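Local atomic coordinates of TCP pilus virulence regulatory protein (Vibrio cholerae, PDB entry 4MLO), a protein that activates transcription of virulence genes as an AraC-family regulator, joining a cupin-like domain that holds a fatty acid to a helix-turn-helix region that probably binds DNA. Residues I124-E129 with I137-E142; L115-E120 with F152-K157; K95-G100 with F143-F148; N24-D29 with I217-I222. One frame throughout, in Å; residues are numbered along the deposited sequence. Where two conformers were deposited one is given.

Contact 1 of 4, residues I124-E129 with I137-E142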
# COMPACT_ATOMS: atom_id res chain seq x y z
N ILE A 124 1.40 14.43 13.57
CA ILE A 124 1.67 14.79 12.18
C ILE A 124 3.09 15.34 12.06
O ILE A 124 3.74 15.20 11.01
CB ILE A 124 0.59 15.77 11.66
CG1 ILE A 124 0.61 15.84 10.13
CG2 ILE A 124 0.76 17.16 12.24
CD1 ILE A 124 0.21 14.55 9.44
N ALA A 125 3.62 15.91 13.14
CA ALA A 125 4.99 16.40 13.11
C ALA A 125 5.98 15.25 12.95
O ALA A 125 6.94 15.35 12.18
CB ALA A 125 5.29 17.19 14.38
N VAL A 126 5.76 14.14 13.66
CA VAL A 126 6.69 13.02 13.58
C VAL A 126 6.65 12.40 12.18
O VAL A 126 7.69 12.12 11.58
CB VAL A 126 6.39 11.97 14.67
CG1 VAL A 126 7.20 10.70 14.44
CG2 VAL A 126 6.68 12.57 16.06
N LEU A 127 5.44 12.17 11.66
CA LEU A 127 5.29 11.58 10.34
C LEU A 127 5.93 12.46 9.27
O LEU A 127 6.68 11.97 8.43
CB LEU A 127 3.81 11.36 10.05
CG LEU A 127 3.15 10.26 10.89
CD1 LEU A 127 1.65 10.33 10.72
CD2 LEU A 127 3.68 8.87 10.51
N SER A 128 5.69 13.77 9.31
CA SER A 128 6.37 14.68 8.39
C SER A 128 7.88 14.51 8.47
O SER A 128 8.57 14.50 7.45
CB SER A 128 5.99 16.13 8.70
OG SER A 128 4.58 16.29 8.71
N GLU A 129 8.41 14.35 9.68
CA GLU A 129 9.85 14.25 9.85
C GLU A 129 10.40 12.95 9.24
O GLU A 129 11.50 12.95 8.68
CB GLU A 129 10.21 14.36 11.33
CG GLU A 129 11.70 14.27 11.63
CD GLU A 129 12.55 15.25 10.82
OE1 GLU A 129 12.04 16.34 10.47
OE2 GLU A 129 13.72 14.92 10.55
N ILE A 137 19.82 14.65 14.86
CA ILE A 137 19.84 13.35 15.54
C ILE A 137 18.56 12.62 15.16
O ILE A 137 17.45 13.06 15.50
CB ILE A 137 19.97 13.51 17.07
CG1 ILE A 137 21.26 14.26 17.41
CG2 ILE A 137 19.93 12.15 17.76
CD1 ILE A 137 21.51 14.44 18.92
N ASN A 138 18.70 11.51 14.44
CA ASN A 138 17.53 10.74 14.04
C ASN A 138 16.78 10.23 15.26
O ASN A 138 17.38 9.92 16.30
CB ASN A 138 17.94 9.56 13.15
CG ASN A 138 18.64 10.01 11.88
OD1 ASN A 138 18.20 10.94 11.21
ND2 ASN A 138 19.73 9.33 11.54
N TYR A 139 15.46 10.14 15.14
CA TYR A 139 14.69 9.41 16.14
C TYR A 139 15.35 8.05 16.36
O TYR A 139 15.81 7.40 15.42
CB TYR A 139 13.25 9.20 15.69
CG TYR A 139 12.40 10.43 15.58
CD1 TYR A 139 12.16 11.25 16.66
CD2 TYR A 139 11.76 10.73 14.37
CE1 TYR A 139 11.35 12.37 16.54
CE2 TYR A 139 10.96 11.83 14.25
CZ TYR A 139 10.75 12.64 15.33
OH TYR A 139 9.92 13.74 15.17
N SER A 140 15.41 7.64 17.62
CA SER A 140 15.96 6.34 17.95
C SER A 140 15.05 5.24 17.41
O SER A 140 13.87 5.46 17.12
CB SER A 140 16.09 6.19 19.46
OG SER A 140 14.81 6.13 20.05
N ASP A 141 15.62 4.04 17.31
CA ASP A 141 14.82 2.87 16.96
C ASP A 141 13.71 2.65 17.98
O ASP A 141 12.57 2.33 17.60
CB ASP A 141 15.72 1.63 16.88
CG ASP A 141 16.69 1.68 15.70
OD1 ASP A 141 17.78 1.07 15.80
OD2 ASP A 141 16.38 2.32 14.68
N GLU A 142 14.00 2.84 19.27
CA GLU A 142 12.99 2.70 20.31
C GLU A 142 11.86 3.70 20.12
O GLU A 142 10.68 3.35 20.20
CB GLU A 142 13.63 2.86 21.69
CG GLU A 142 12.70 2.57 22.86
CD GLU A 142 12.35 1.09 22.99
OE1 GLU A 142 11.29 0.76 23.57
OE2 GLU A 142 13.15 0.27 22.50

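Contact 2 of 4, residues L115-E120 with F152-K157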
# COMPACT_ATOMS: atom_id res chain seq x y z
N LEU A 115 -7.91 2.86 6.17
CA LEU A 115 -8.27 3.41 7.47
C LEU A 115 -7.82 4.86 7.53
O LEU A 115 -6.84 5.25 6.88
CB LEU A 115 -7.66 2.59 8.61
CG LEU A 115 -7.89 1.06 8.57
CD1 LEU A 115 -7.16 0.42 9.74
CD2 LEU A 115 -9.35 0.70 8.65
N LEU A 116 -8.62 5.69 8.20
CA LEU A 116 -8.33 7.11 8.40
C LEU A 116 -8.00 7.37 9.87
O LEU A 116 -8.67 6.86 10.78
CB LEU A 116 -9.55 7.95 7.98
CG LEU A 116 -9.52 9.47 8.19
CD1 LEU A 116 -8.92 10.16 6.98
CD2 LEU A 116 -10.91 10.00 8.48
N TRP A 117 -6.99 8.20 10.11
CA TRP A 117 -6.74 8.74 11.44
C TRP A 117 -6.55 10.25 11.34
O TRP A 117 -5.70 10.73 10.59
CB TRP A 117 -5.53 8.09 12.11
CG TRP A 117 -5.35 8.60 13.49
CD1 TRP A 117 -4.49 9.57 13.90
CD2 TRP A 117 -6.07 8.17 14.68
NE1 TRP A 117 -4.61 9.77 15.25
CE2 TRP A 117 -5.57 8.93 15.75
CE3 TRP A 117 -7.07 7.22 14.92
CZ2 TRP A 117 -6.05 8.78 17.05
CZ3 TRP A 117 -7.54 7.06 16.22
CH2 TRP A 117 -7.03 7.84 17.27
N ASN A 118 -7.36 11.00 12.09
CA ASN A 118 -7.22 12.45 12.17
C ASN A 118 -6.20 12.79 13.25
O ASN A 118 -6.45 12.56 14.44
CB ASN A 118 -8.58 13.08 12.44
CG ASN A 118 -9.51 13.00 11.24
OD1 ASN A 118 -9.17 13.44 10.14
ND2 ASN A 118 -10.69 12.43 11.45
N CYS A 119 -5.06 13.35 12.84
CA CYS A 119 -3.91 13.50 13.72
C CYS A 119 -4.00 14.72 14.63
O CYS A 119 -4.55 15.76 14.26
CB CYS A 119 -2.63 13.66 12.92
SG CYS A 119 -1.97 12.15 12.34
N GLU A 120 -3.38 14.58 15.81
CA GLU A 120 -3.03 15.72 16.65
C GLU A 120 -1.67 16.28 16.23
O GLU A 120 -0.91 15.65 15.49
CB GLU A 120 -2.99 15.30 18.13
CG GLU A 120 -4.34 14.92 18.70
N PHE A 152 -0.61 2.52 15.31
CA PHE A 152 -1.41 1.44 14.76
C PHE A 152 -2.40 0.93 15.78
O PHE A 152 -3.55 0.61 15.44
CB PHE A 152 -0.51 0.30 14.28
CG PHE A 152 0.44 0.68 13.16
CD1 PHE A 152 0.13 1.69 12.27
CD2 PHE A 152 1.64 -0.00 13.00
CE1 PHE A 152 1.00 2.03 11.25
CE2 PHE A 152 2.52 0.34 11.96
CZ PHE A 152 2.19 1.34 11.09
N SER A 153 -1.99 0.82 17.05
CA SER A 153 -2.91 0.38 18.09
C SER A 153 -4.16 1.27 18.19
O SER A 153 -5.28 0.75 18.32
CB SER A 153 -2.20 0.31 19.44
OG SER A 153 -1.32 -0.79 19.44
N LYS A 154 -3.99 2.59 18.20
CA LYS A 154 -5.18 3.43 18.36
C LYS A 154 -6.03 3.44 17.09
O LYS A 154 -7.26 3.51 17.19
CB LYS A 154 -4.81 4.84 18.81
CG LYS A 154 -3.88 5.64 17.92
CD LYS A 154 -3.40 6.87 18.69
CE LYS A 154 -2.53 7.77 17.83
NZ LYS A 154 -1.97 8.93 18.59
N VAL A 155 -5.42 3.31 15.91
CA VAL A 155 -6.20 3.13 14.68
C VAL A 155 -7.00 1.82 14.74
O VAL A 155 -8.17 1.78 14.37
CB VAL A 155 -5.30 3.17 13.44
CG1 VAL A 155 -6.10 2.90 12.17
CG2 VAL A 155 -4.62 4.51 13.36
N GLU A 156 -6.36 0.73 15.18
CA GLU A 156 -7.09 -0.53 15.26
C GLU A 156 -8.25 -0.43 16.25
O GLU A 156 -9.33 -0.96 15.99
CB GLU A 156 -6.14 -1.66 15.66
CG GLU A 156 -5.11 -2.02 14.55
CD GLU A 156 -4.28 -3.24 14.90
OE1 GLU A 156 -4.19 -3.57 16.11
OE2 GLU A 156 -3.74 -3.88 13.95
N LYS A 157 -8.03 0.23 17.39
CA LYS A 157 -9.09 0.35 18.38
C LYS A 157 -10.24 1.20 17.85
O LYS A 157 -11.40 0.86 18.06
CB LYS A 157 -8.54 0.95 19.68
CG LYS A 157 -9.57 1.13 20.82
CD LYS A 157 -8.88 1.69 22.04
CE LYS A 157 -9.88 2.19 23.11
NZ LYS A 157 -10.83 1.14 23.52

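Contact 3 of 4, residues K95-G100 with F143-F148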
# COMPACT_ATOMS: atom_id res chain seq x y z
N LYS A 95 6.66 -6.66 16.65
CA LYS A 95 5.92 -7.83 17.12
C LYS A 95 5.87 -7.88 18.64
O LYS A 95 4.82 -8.20 19.22
CB LYS A 95 6.55 -9.11 16.56
N SER A 96 6.98 -7.56 19.31
CA SER A 96 7.01 -7.57 20.77
C SER A 96 6.22 -6.42 21.38
O SER A 96 5.85 -6.49 22.55
CB SER A 96 8.45 -7.50 21.26
OG SER A 96 9.11 -6.36 20.71
N TYR A 97 5.95 -5.36 20.62
CA TYR A 97 5.27 -4.21 21.17
C TYR A 97 3.76 -4.36 21.17
O TYR A 97 3.07 -3.63 21.89
CB TYR A 97 5.68 -2.95 20.41
CG TYR A 97 7.11 -2.56 20.73
CD1 TYR A 97 8.17 -3.27 20.19
CD2 TYR A 97 7.39 -1.50 21.60
CE1 TYR A 97 9.48 -2.95 20.51
CE2 TYR A 97 8.70 -1.16 21.91
CZ TYR A 97 9.73 -1.88 21.36
OH TYR A 97 11.03 -1.55 21.66
N ILE A 98 3.23 -5.31 20.40
CA ILE A 98 1.79 -5.56 20.35
C ILE A 98 1.42 -6.99 20.71
O ILE A 98 0.22 -7.28 20.84
CB ILE A 98 1.21 -5.20 18.96
CG1 ILE A 98 1.93 -5.98 17.85
CG2 ILE A 98 1.34 -3.69 18.72
CD1 ILE A 98 1.43 -7.39 17.60
N LEU A 99 2.40 -7.89 20.86
CA LEU A 99 2.10 -9.25 21.31
C LEU A 99 1.28 -9.24 22.59
O LEU A 99 0.30 -9.98 22.72
CB LEU A 99 3.40 -10.03 21.51
N GLY A 100 1.66 -8.40 23.56
CA GLY A 100 0.89 -8.32 24.79
C GLY A 100 -0.57 -7.98 24.58
O GLY A 100 -1.39 -8.23 25.46
N PHE A 143 12.20 4.97 19.87
CA PHE A 143 11.16 5.96 19.65
C PHE A 143 10.24 5.54 18.51
O PHE A 143 9.02 5.66 18.61
CB PHE A 143 11.78 7.32 19.36
CG PHE A 143 10.78 8.40 19.05
CD1 PHE A 143 10.15 8.46 17.83
CD2 PHE A 143 10.49 9.37 20.00
CE1 PHE A 143 9.22 9.46 17.55
CE2 PHE A 143 9.57 10.36 19.74
CZ PHE A 143 8.93 10.41 18.50
N LEU A 144 10.83 5.07 17.41
CA LEU A 144 10.02 4.77 16.23
C LEU A 144 9.14 3.56 16.46
O LEU A 144 7.97 3.55 16.06
CB LEU A 144 10.91 4.57 15.01
CG LEU A 144 11.67 5.82 14.57
CD1 LEU A 144 12.80 5.44 13.64
CD2 LEU A 144 10.73 6.81 13.90
N LYS A 145 9.68 2.53 17.12
CA LYS A 145 8.87 1.36 17.39
C LYS A 145 7.71 1.70 18.32
O LYS A 145 6.57 1.25 18.10
CB LYS A 145 9.73 0.24 17.98
CG LYS A 145 10.69 -0.38 16.96
CD LYS A 145 11.51 -1.54 17.53
CE LYS A 145 12.54 -1.05 18.52
NZ LYS A 145 13.46 -2.13 18.95
N VAL A 146 7.97 2.51 19.36
CA VAL A 146 6.90 2.89 20.28
C VAL A 146 5.88 3.77 19.58
O VAL A 146 4.67 3.60 19.76
CB VAL A 146 7.50 3.59 21.52
CG1 VAL A 146 6.40 4.15 22.41
CG2 VAL A 146 8.35 2.61 22.31
N PHE A 147 6.35 4.74 18.79
CA PHE A 147 5.43 5.64 18.08
C PHE A 147 4.50 4.86 17.15
O PHE A 147 3.27 5.02 17.21
CB PHE A 147 6.22 6.68 17.29
CG PHE A 147 5.34 7.62 16.52
CD1 PHE A 147 4.85 8.76 17.12
CD2 PHE A 147 4.96 7.34 15.23
CE1 PHE A 147 4.03 9.63 16.43
CE2 PHE A 147 4.14 8.20 14.54
CZ PHE A 147 3.67 9.35 15.16
N PHE A 148 5.07 4.00 16.30
CA PHE A 148 4.27 3.31 15.29
C PHE A 148 3.42 2.18 15.87
O PHE A 148 2.29 1.97 15.41
CB PHE A 148 5.17 2.81 14.17
CG PHE A 148 5.49 3.87 13.16
CD1 PHE A 148 4.60 4.15 12.14
CD2 PHE A 148 6.65 4.61 13.26
CE1 PHE A 148 4.88 5.14 11.19
CE2 PHE A 148 6.95 5.61 12.32
CZ PHE A 148 6.06 5.87 11.29

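Contact 4 of 4, residues N24-D29 with I217-I222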
# COMPACT_ATOMS: atom_id res chain seq x y z
N ASN A 24 -7.55 -1.92 -8.73
CA ASN A 24 -6.84 -3.16 -8.49
C ASN A 24 -5.36 -2.90 -8.23
O ASN A 24 -4.48 -3.63 -8.67
CB ASN A 24 -7.05 -4.15 -9.64
CG ASN A 24 -8.46 -4.76 -9.62
OD1 ASN A 24 -9.18 -4.65 -8.61
ND2 ASN A 24 -8.85 -5.38 -10.73
N LEU A 25 -5.12 -1.91 -7.38
CA LEU A 25 -3.77 -1.59 -6.88
C LEU A 25 -3.45 -2.51 -5.70
O LEU A 25 -4.06 -2.39 -4.64
CB LEU A 25 -3.69 -0.13 -6.44
CG LEU A 25 -2.33 0.36 -5.93
CD1 LEU A 25 -1.35 0.39 -7.11
CD2 LEU A 25 -2.43 1.71 -5.19
N TYR A 26 -2.46 -3.39 -5.91
CA TYR A 26 -1.94 -4.30 -4.88
C TYR A 26 -0.98 -3.56 -3.97
O TYR A 26 -0.02 -2.92 -4.43
CB TYR A 26 -1.26 -5.52 -5.52
CG TYR A 26 -0.52 -6.38 -4.52
CD1 TYR A 26 -1.19 -7.25 -3.68
CD2 TYR A 26 0.85 -6.29 -4.41
CE1 TYR A 26 -0.49 -8.01 -2.74
CE2 TYR A 26 1.52 -7.00 -3.49
CZ TYR A 26 0.87 -7.84 -2.65
OH TYR A 26 1.67 -8.52 -1.75
N ILE A 27 -1.22 -3.66 -2.67
CA ILE A 27 -0.44 -2.93 -1.68
C ILE A 27 0.63 -3.91 -1.21
O ILE A 27 0.36 -4.82 -0.43
CB ILE A 27 -1.30 -2.42 -0.53
CG1 ILE A 27 -2.41 -1.51 -1.07
CG2 ILE A 27 -0.46 -1.68 0.44
CD1 ILE A 27 -1.92 -0.31 -1.88
N ASN A 28 1.88 -3.72 -1.69
CA ASN A 28 2.96 -4.68 -1.48
C ASN A 28 3.50 -4.63 -0.05
O ASN A 28 4.03 -5.63 0.45
CB ASN A 28 4.11 -4.39 -2.44
CG ASN A 28 5.17 -5.44 -2.39
OD1 ASN A 28 4.93 -6.56 -2.79
ND2 ASN A 28 6.35 -5.10 -1.87
N ASP A 29 3.40 -3.46 0.58
CA ASP A 29 3.87 -3.22 1.94
C ASP A 29 2.93 -2.20 2.58
O ASP A 29 2.25 -1.46 1.88
CB ASP A 29 5.30 -2.67 1.96
CG ASP A 29 6.32 -3.78 1.79
OD1 ASP A 29 6.35 -4.69 2.64
OD2 ASP A 29 7.05 -3.75 0.79
N ILE A 217 -2.35 -11.74 -10.26
CA ILE A 217 -0.94 -11.82 -10.64
C ILE A 217 -0.50 -10.53 -11.30
O ILE A 217 0.56 -9.98 -10.97
CB ILE A 217 -0.69 -13.02 -11.57
CG1 ILE A 217 -1.15 -14.33 -10.89
CG2 ILE A 217 0.80 -13.06 -12.01
CD1 ILE A 217 -0.44 -14.68 -9.60
N ASN A 218 -1.34 -9.99 -12.17
CA ASN A 218 -0.98 -8.74 -12.83
C ASN A 218 -0.84 -7.59 -11.83
O ASN A 218 0.06 -6.75 -11.96
CB ASN A 218 -2.04 -8.40 -13.86
CG ASN A 218 -1.88 -9.19 -15.16
OD1 ASN A 218 -0.87 -9.80 -15.41
ND2 ASN A 218 -2.91 -9.13 -15.99
N SER A 219 -1.69 -7.56 -10.80
CA SER A 219 -1.61 -6.49 -9.81
C SER A 219 -0.31 -6.56 -9.02
O SER A 219 0.32 -5.54 -8.77
CB SER A 219 -2.84 -6.52 -8.88
OG SER A 219 -2.79 -7.51 -7.86
N ILE A 220 0.11 -7.76 -8.62
CA ILE A 220 1.38 -7.91 -7.91
C ILE A 220 2.55 -7.51 -8.81
O ILE A 220 3.50 -6.84 -8.36
CB ILE A 220 1.52 -9.35 -7.40
CG1 ILE A 220 0.40 -9.65 -6.38
CG2 ILE A 220 2.94 -9.60 -6.79
CD1 ILE A 220 0.33 -11.11 -6.05
N ARG A 221 2.47 -7.86 -10.11
CA ARG A 221 3.51 -7.47 -11.07
C ARG A 221 3.56 -5.96 -11.28
O ARG A 221 4.64 -5.41 -11.44
CB ARG A 221 3.30 -8.20 -12.39
CG ARG A 221 3.59 -9.71 -12.31
CD ARG A 221 3.43 -10.41 -13.66
NE ARG A 221 3.96 -11.78 -13.57
CZ ARG A 221 3.58 -12.81 -14.29
NH1 ARG A 221 2.64 -12.72 -15.21
NH2 ARG A 221 4.16 -14.00 -14.05
N ILE A 222 2.42 -5.27 -11.26
CA ILE A 222 2.48 -3.80 -11.39
C ILE A 222 3.18 -3.19 -10.19
O ILE A 222 3.98 -2.25 -10.31
CB ILE A 222 1.07 -3.21 -11.57
CG1 ILE A 222 0.48 -3.53 -12.96
CG2 ILE A 222 1.04 -1.66 -11.35
CD1 ILE A 222 1.28 -3.04 -14.16
O HOH W 1 -0.81 -3.03 -8.32
O HOH W 2 4.83 -6.63 -5.72

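Contact 1 of 4, residues I124-E129 with I137-E142
In the helical part of the cupin-like N-terminal domain, helix 121-131 and the turn leading into helix 141-159 meet where the end of the Y139 ring lies obliquely against V126 and E129. The two backbones stay well apart, with the closest CA atoms, those of V126 and Y139, 9.1 Å from each other, and it is the phenol that spans the gap. Its CG lies anti to the carbonyl carbon (chi1 -67°), which directs the ring toward the helix. The leading end makes the touch. V126 CG2 approaches Y139 OH at 3.6 Å, while the other branch, V126 CG1, rests 3.9 Å from Y139 CE2. On the same CE2 atom the aliphatic part of E129 arrives from a second direction, E129 CG lying 3.7 Å from Y139 CE2. These are van der Waals contacts; no hydrogen bond crosses between the segments. The bend of E129 at chi2 carries its carboxylate aside, its plane 75° from that of the ring, and E129 OE2 accepts hydrogen bonds from the backbone N of F134 and of R135. R135 also makes a cation-pi contact with Y139, and the ring of F143 stacks on that of Y139. S140 then N-caps helix 141-159 through its side chain, which bonds to F143 N. Within helix 121-131, I124 O accepts twice: S128 N at 3.0 Å and S128 OG at 2.7 Å reach this oxygen from opposite faces of the carbonyl plane.

Contact 2 of 4, residues L115-E120 with F152-K157
W117 and L115, on an outermost strand of the five-stranded antiparallel sheet of the cupin-like domain, turn their CB atoms toward helix 152-157, which packs across the strand. The short axes run 9.1 Å apart at closest, with 113° between their N-to-C directions. Side chains alternate along a strand, and this brings L115 and W117, two residues apart, to the same helix. The apolar contacts centre on V155, whose two methyls are shared out: V155 CG1 sits 3.6 Å from L115 CD1, and V155 CG2 3.9 Å from W117 CB. The aromatic contacts belong to the indole. K154 CG makes a CH-pi contact over one face, 4.1 Å from the centroid of the six-membered ring of W117 and 19° off its normal, and F151, outside the two segments, adds an edge-to-face contact with W117. The lysine chain then runs extended at about a right angle to the indole, bringing K154 CD within 3.7 Å of W117 CZ2. This course depends on chi1 of 58°, which sets CG between the backbone N and the carbonyl carbon. The polar partner of the lysine lies beyond the two segments: K154 NZ continues past the ring to a salt bridge with D123, which would hold the chain across the ring. The far rim of the indole reaches the helix backbone, where W117 CZ3 stands 3.7 Å from K154 O.

Contact 3 of 4, residues K95-G100 with F143-F148
Y97 OH has two neighbours on helix 141-159: K145, whose CE lies 3.5 Å from Y97 OH, and E142, whose OE1 forms a weak hydrogen bond with the same hydroxyl. K145 NZ also stands near, 3.7 Å from Y97 OH, yet that pair does not count as a hydrogen bond, and none crosses between residues 95-100 and 143-148. The contact is made mainly by the lysine's hydrocarbon chain. K145 CB sits over one face of the phenol, 4.1 Å from the centroid of the Y97 ring and 17° off its normal, a CH-pi contact displaced toward the rim. Farther out, K145 CD passes 3.9 Å from Y97 CE1. A bend at chi3 (-71°) then turns the chain so that its last carbon comes up to the hydroxyl. In the fold, this joins a short, weakly bonded helix about 95-98, on the connection between sheet strands 79-86 and 114-118, to the long helix 141-159 at the surface of the cupin-like domain. Y97 is the one residue of its segment to touch here, and its CB is directed toward the helix. V146 CG2 also packs against the ring, 3.8 Å from Y97 CE2. Beyond these residues, Y97 and I98 both touch S149, one turn on along the helix, where S149 OG bonds to K145 O.

Contact 4 of 4, residues N24-D29 with I217-I222
Y26 lies against S219 and I220 where the cupin-like domain meets helix 213-230, probably the linker helix between the two helix-turn-helix halves of an AraC-family DNA-binding region. Starting at the root, Y26 CB is 3.6 Å from S219 O. With CG anti to the backbone N (chi1 171°), the ring swings alongside the helix and offers a face to I220. I220 CG1 stands 3.8 Å from the centroid of the Y26 ring, only 7° off the normal, so this CH-pi contact is centred, with the methylene nearly equidistant from all six ring carbons. At the tip, Y26 OH leaves the helix segment behind, hydrogen-bonding to N64 OD1 and more weakly to K179 NZ. Before the tyrosine, N24 and L25 form a G1 beta bulge opposite Q67, and N24 O comes within 3.3 Å of S219 CB. L25 CB points away from the helix, and the leucine side chain touches the bound palmitoleic acid, placing the ligand pocket next to this interface. No direct hydrogen bond joins the segments; two waters bridge them. One lies between I220 O and N28 OD1, in one of the two conformers of N28. The other accepts from Y26 N at 2.9 Å and donates to S219 O at 2.8 Å.

Contacts 1, 2 and 3 all use helix 141-159, taken in the order contact 1, contact 3, contact 2 along it, with centres 14 to 17 Å apart. Through them the helix and the turn leading into it meet helix 121-131, the short helix 95-98 and strand 114-118, binding the helical part of the cupin-like domain to the edge of its five-stranded sheet. Along the chain, contact 1 is nested within both loops closed by contacts 2 and 3, which themselves alternate. Contact 4 encloses all three and lies 25 to 29 Å away between centres. It links that domain to the C-terminal helices beside the palmitoleic acid pocket, consistent with communication between fatty acid and DNA-binding region.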